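Local coordinates for heme oxygenase (Chlamydomonas reinhardtii, PDB 4RAJ), which probably catalyses the oxygen-dependent opening of heme to biliverdin, with release of iron and carbon monoxide, and is seen here without its heme, at residues 143-148 with 190-195; 18-23 with 205-210. All blocks are in the same frame, centred on the assembly; numbering follows the deposited sequence.

Overall arrangement
Both contacts belong to the all-helical heme oxygenase fold, a single chain with no strands, and their centres lie about 12 Å apart on the same side of the molecule. Contact 2 ties helix 20-27, at the start of the model, to the beginning of helix 204-227; contact 1, nested between those ends in the chain, pairs helix 140-151 with helix 184-200. Helices 184-200 and 204-227 follow one another directly. Leu20 and Thr21 touch Phe195, so the two contacts form one continuous region of packing. Helix 140-151 also lines the pocket that holds a polyether in this heme-free structure, through Thr146 and Gln147, which take no part in the contact with 190-195.

Contact 1 of 2, residues 143-148 with 190-195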
# COMPACT_ATOMS: atom_id res chain seq x y z
N HIS A 143 6.00 -2.86 6.24
CA HIS A 143 4.96 -2.11 5.56
C HIS A 143 4.83 -2.46 4.09
O HIS A 143 3.73 -2.38 3.53
CB HIS A 143 5.17 -0.60 5.72
CG HIS A 143 5.06 -0.12 7.13
ND1 HIS A 143 4.27 0.94 7.48
CD2 HIS A 143 5.76 -0.45 8.24
CE1 HIS A 143 4.37 1.16 8.78
NE2 HIS A 143 5.29 0.34 9.26
N VAL A 144 5.93 -2.86 3.48
CA VAL A 144 5.87 -3.43 2.14
C VAL A 144 5.03 -4.70 2.17
O VAL A 144 4.17 -4.90 1.31
CB VAL A 144 7.28 -3.77 1.61
CG1 VAL A 144 7.18 -4.53 0.27
CG2 VAL A 144 8.10 -2.50 1.44
N TYR A 145 5.27 -5.54 3.18
CA TYR A 145 4.56 -6.81 3.29
C TYR A 145 3.05 -6.58 3.33
O TYR A 145 2.28 -7.26 2.64
CB TYR A 145 5.02 -7.60 4.53
CG TYR A 145 4.27 -8.89 4.72
CD1 TYR A 145 4.41 -9.94 3.81
CD2 TYR A 145 3.43 -9.09 5.81
CE1 TYR A 145 3.71 -11.13 3.97
CE2 TYR A 145 2.74 -10.29 5.98
CZ TYR A 145 2.89 -11.30 5.06
OH TYR A 145 2.21 -12.49 5.20
N THR A 146 2.64 -5.58 4.10
CA THR A 146 1.24 -5.24 4.30
C THR A 146 0.59 -4.53 3.11
O THR A 146 -0.49 -4.91 2.68
CB THR A 146 1.07 -4.32 5.52
OG1 THR A 146 1.74 -4.90 6.66
CG2 THR A 146 -0.41 -4.11 5.84
N GLN A 147 1.27 -3.50 2.62
CA GLN A 147 0.72 -2.58 1.62
C GLN A 147 0.90 -3.10 0.20
O GLN A 147 -0.06 -3.24 -0.55
CB GLN A 147 1.38 -1.21 1.74
CG GLN A 147 1.30 -0.56 3.15
CD GLN A 147 -0.08 -0.03 3.46
OE1 GLN A 147 -1.04 -0.31 2.75
NE2 GLN A 147 -0.19 0.77 4.53
N HIS A 148 2.14 -3.38 -0.18
CA HIS A 148 2.40 -3.73 -1.57
C HIS A 148 1.83 -5.09 -1.95
O HIS A 148 1.41 -5.29 -3.08
CB HIS A 148 3.89 -3.71 -1.84
CG HIS A 148 4.44 -2.33 -1.92
ND1 HIS A 148 4.89 -1.64 -0.81
CD2 HIS A 148 4.62 -1.50 -2.98
CE1 HIS A 148 5.32 -0.45 -1.18
NE2 HIS A 148 5.17 -0.34 -2.49
N ALA A 190 7.91 -14.02 -4.42
CA ALA A 190 9.34 -13.73 -4.29
C ALA A 190 9.63 -12.89 -3.06
O ALA A 190 10.60 -13.12 -2.33
CB ALA A 190 9.87 -13.04 -5.55
N PHE A 191 8.80 -11.88 -2.82
CA PHE A 191 8.99 -11.05 -1.64
C PHE A 191 8.74 -11.87 -0.38
O PHE A 191 9.50 -11.77 0.58
CB PHE A 191 8.08 -9.83 -1.65
CG PHE A 191 8.30 -8.93 -0.47
CD1 PHE A 191 7.60 -9.13 0.72
CD2 PHE A 191 9.27 -7.94 -0.52
CE1 PHE A 191 7.83 -8.32 1.83
CE2 PHE A 191 9.51 -7.13 0.59
CZ PHE A 191 8.79 -7.32 1.76
N LYS A 192 7.67 -12.66 -0.37
CA LYS A 192 7.36 -13.48 0.79
C LYS A 192 8.50 -14.42 1.16
O LYS A 192 8.89 -14.52 2.31
CB LYS A 192 6.11 -14.33 0.57
CG LYS A 192 4.81 -13.65 0.87
CD LYS A 192 3.84 -14.73 1.29
CE LYS A 192 2.48 -14.16 1.59
NZ LYS A 192 1.63 -14.23 0.37
N LYS A 193 9.02 -15.11 0.16
CA LYS A 193 10.10 -16.06 0.37
C LYS A 193 11.32 -15.39 0.99
O LYS A 193 11.88 -15.88 1.97
CB LYS A 193 10.48 -16.74 -0.95
CG LYS A 193 11.62 -17.74 -0.84
CD LYS A 193 11.51 -18.78 -1.96
CE LYS A 193 12.73 -19.69 -1.98
NZ LYS A 193 13.95 -18.89 -2.26
N GLN A 194 11.73 -14.26 0.42
CA GLN A 194 12.87 -13.54 0.96
C GLN A 194 12.58 -12.93 2.33
O GLN A 194 13.44 -12.93 3.20
CB GLN A 194 13.34 -12.45 0.01
CG GLN A 194 14.57 -11.73 0.52
CD GLN A 194 15.25 -10.90 -0.55
OE1 GLN A 194 14.70 -10.68 -1.63
NE2 GLN A 194 16.45 -10.43 -0.25
N PHE A 195 11.38 -12.38 2.50
CA PHE A 195 10.98 -11.79 3.78
C PHE A 195 11.06 -12.82 4.90
O PHE A 195 11.52 -12.53 6.00
CB PHE A 195 9.57 -11.20 3.69
CG PHE A 195 9.16 -10.36 4.88
CD1 PHE A 195 9.84 -9.20 5.19
CD2 PHE A 195 8.07 -10.72 5.64
CE1 PHE A 195 9.45 -8.41 6.27
CE2 PHE A 195 7.68 -9.94 6.72
CZ PHE A 195 8.38 -8.78 7.03
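Helices 140-151 and 184-200 run nearly antiparallel here, their local axes at 157° and 11.0 Å apart, with Tyr145 nearest Lys192 in the backbone. That spacing is filled by side chains, chiefly three aromatic rings and a valine. Val144 lays its CG1 methyl over one face of the Phe191 ring in a CH-pi contact, CG1 lying 3.9 Å from the ring centroid. The methyl sits towards the CE2-CZ side of the ring, at 3.5 Å from Phe191 CE2. Val144 holds this branch trans to its main-chain nitrogen (chi1 173°), while CG2 sits beside that nitrogen, opposite the carbonyl carbon. Next round the same ring, Phe191 CE1 stands 4.0 Å from Tyr145 CB and lies near the plane of the tyrosine ring, at its edge. Phe195 then comes over a face of Tyr145, its CE2 at 4.1 Å from Tyr145 CG. The two ring planes are only 14° apart, but they are slid so far, with centroids 5.3 Å apart, that they barely overlap, and Tyr145 CB rather than the ring centre lies over the rim of Phe195. At the outer end, the aliphatic part of Lys192 runs past the tyrosine edge, with CE 4.0 Å from Tyr145 OH. That hydroxyl is hydrogen-bonded to Ser25 of helix 20-27, whose Thr21 and Leu24 also pack on Tyr145 and Phe195. Val144 also touches Leu71 of helix 50-76 and Leu89 of helix 86-89. This is aromatic and aliphatic helix-helix packing within the all-helical heme oxygenase fold. With no hydrogen bond between the two segments, dispersion and ring contacts alone join them, while the bond to Ser25 ties the hydroxyl end of the tyrosine to a third helix.

Contact 2 of 2, residues 18-23 with 205-210; sequences EPLTKR and ELQDQL
Arg23 reaches across to Asp208 in a salt bridge, its NH2 2.8 Å from Asp208 OD1 with an N-H...O angle of 152°. Asp208 OD1 is met almost head-on and lies 18° out of the guanidinium plane, and the two flat groups are turned 62° against each other; one NH2-OD1 bond forms rather than a two-bond pairing. Arg23 runs out extended, then bends at chi3, which brings the guanidinium to the acid. A water lies between Gln207 OE1 and Arg23 NE; its 2.5 Å to Gln207 OE1 is unusually short and so doubtful in detail, and the 2.9 Å bond from Arg23 NE is weak. Beneath this polar layer Leu20 CD2 packs on Leu210 CD1 at 3.8 Å, while Leu20 CD1 lies 4.2 Å from Gln207 OE1.

Second-shell bonds hold the partners: Gln204 NE2 donates to Asp208 OD1, and Gln207 NE2 to the Gln202 carbonyl. Pro19 takes the N-cap position of helix 20-27. The first turn of helix 20-27 lies against the start of helix 204-227, while helix 184-200 packs beside both, through Asp196 on Leu20 and Trp198 on Leu210.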
# COMPACT_ATOMS: atom_id res chain seq x y z
N GLU A 18 8.20 -21.68 12.70
CA GLU A 18 7.09 -20.95 12.09
C GLU A 18 7.58 -19.71 11.34
O GLU A 18 8.27 -18.86 11.91
CB GLU A 18 6.06 -20.55 13.14
CG GLU A 18 5.10 -19.45 12.70
CD GLU A 18 3.84 -19.39 13.57
OE1 GLU A 18 2.97 -20.27 13.41
OE2 GLU A 18 3.73 -18.46 14.41
N PRO A 19 7.22 -19.60 10.05
CA PRO A 19 7.66 -18.48 9.23
C PRO A 19 7.08 -17.15 9.71
O PRO A 19 5.94 -17.11 10.20
CB PRO A 19 7.14 -18.84 7.83
CG PRO A 19 6.68 -20.27 7.91
CD PRO A 19 6.30 -20.50 9.33
N LEU A 20 7.85 -16.08 9.55
CA LEU A 20 7.44 -14.75 9.98
C LEU A 20 6.12 -14.33 9.34
O LEU A 20 5.25 -13.75 10.01
CB LEU A 20 8.54 -13.73 9.63
CG LEU A 20 8.47 -12.35 10.29
CD1 LEU A 20 8.24 -12.48 11.80
CD2 LEU A 20 9.74 -11.58 10.02
N THR A 21 5.96 -14.65 8.06
CA THR A 21 4.73 -14.32 7.34
C THR A 21 3.51 -14.91 8.03
O THR A 21 2.47 -14.27 8.13
CB THR A 21 4.76 -14.81 5.88
OG1 THR A 21 5.26 -16.16 5.85
CG2 THR A 21 5.65 -13.92 5.04
N LYS A 22 3.64 -16.14 8.53
CA LYS A 22 2.51 -16.81 9.16
C LYS A 22 2.25 -16.22 10.54
O LYS A 22 1.10 -16.09 10.96
CB LYS A 22 2.76 -18.31 9.24
CG LYS A 22 1.51 -19.11 9.52
CD LYS A 22 1.30 -20.21 8.47
CE LYS A 22 2.06 -21.48 8.82
NZ LYS A 22 2.00 -22.48 7.71
N ARG A 23 3.31 -15.87 11.26
CA ARG A 23 3.12 -15.23 12.55
C ARG A 23 2.43 -13.88 12.39
O ARG A 23 1.55 -13.53 13.18
CB ARG A 23 4.45 -15.05 13.29
CG ARG A 23 4.27 -14.38 14.66
CD ARG A 23 5.35 -14.76 15.65
NE ARG A 23 6.42 -13.78 15.68
CZ ARG A 23 6.59 -12.88 16.65
NH1 ARG A 23 5.75 -12.82 17.68
NH2 ARG A 23 7.60 -12.02 16.58
N GLU A 205 13.95 -9.30 18.90
CA GLU A 205 13.44 -7.94 19.10
C GLU A 205 12.98 -7.31 17.79
O GLU A 205 11.93 -6.66 17.73
CB GLU A 205 14.49 -7.05 19.76
CG GLU A 205 14.76 -7.37 21.23
CD GLU A 205 15.88 -8.39 21.47
OE1 GLU A 205 16.32 -9.11 20.52
OE2 GLU A 205 16.32 -8.48 22.64
N LEU A 206 13.78 -7.51 16.74
CA LEU A 206 13.46 -6.99 15.40
C LEU A 206 12.28 -7.74 14.77
O LEU A 206 11.44 -7.13 14.12
CB LEU A 206 14.69 -7.07 14.50
CG LEU A 206 14.60 -6.38 13.13
CD1 LEU A 206 14.36 -4.90 13.30
CD2 LEU A 206 15.86 -6.62 12.33
N GLN A 207 12.22 -9.05 14.97
CA GLN A 207 11.06 -9.81 14.52
C GLN A 207 9.77 -9.32 15.19
O GLN A 207 8.73 -9.22 14.54
CB GLN A 207 11.27 -11.30 14.78
CG GLN A 207 12.49 -11.87 14.05
CD GLN A 207 12.51 -13.39 14.05
OE1 GLN A 207 11.46 -14.04 13.95
NE2 GLN A 207 13.70 -13.96 14.17
N ASP A 208 9.83 -9.02 16.49
CA ASP A 208 8.68 -8.45 17.20
C ASP A 208 8.30 -7.08 16.65
O ASP A 208 7.12 -6.75 16.54
CB ASP A 208 8.97 -8.32 18.70
CG ASP A 208 9.00 -9.66 19.42
OD1 ASP A 208 8.60 -10.69 18.82
OD2 ASP A 208 9.43 -9.68 20.60
N GLN A 209 9.30 -6.27 16.32
CA GLN A 209 9.04 -4.96 15.74
C GLN A 209 8.37 -5.06 14.39
O GLN A 209 7.53 -4.24 14.06
CB GLN A 209 10.33 -4.17 15.60
CG GLN A 209 10.84 -3.53 16.87
CD GLN A 209 12.07 -2.69 16.62
OE1 GLN A 209 13.02 -3.14 16.00
NE2 GLN A 209 12.04 -1.45 17.09
N LEU A 210 8.76 -6.05 13.60
CA LEU A 210 8.15 -6.25 12.29
C LEU A 210 6.68 -6.62 12.43
O LEU A 210 5.83 -6.15 11.68
CB LEU A 210 8.91 -7.33 11.51
CG LEU A 210 10.33 -6.93 11.11
CD1 LEU A 210 11.16 -8.14 10.70
CD2 LEU A 210 10.27 -5.91 9.97
O HOH W 1 9.30 -14.08 15.22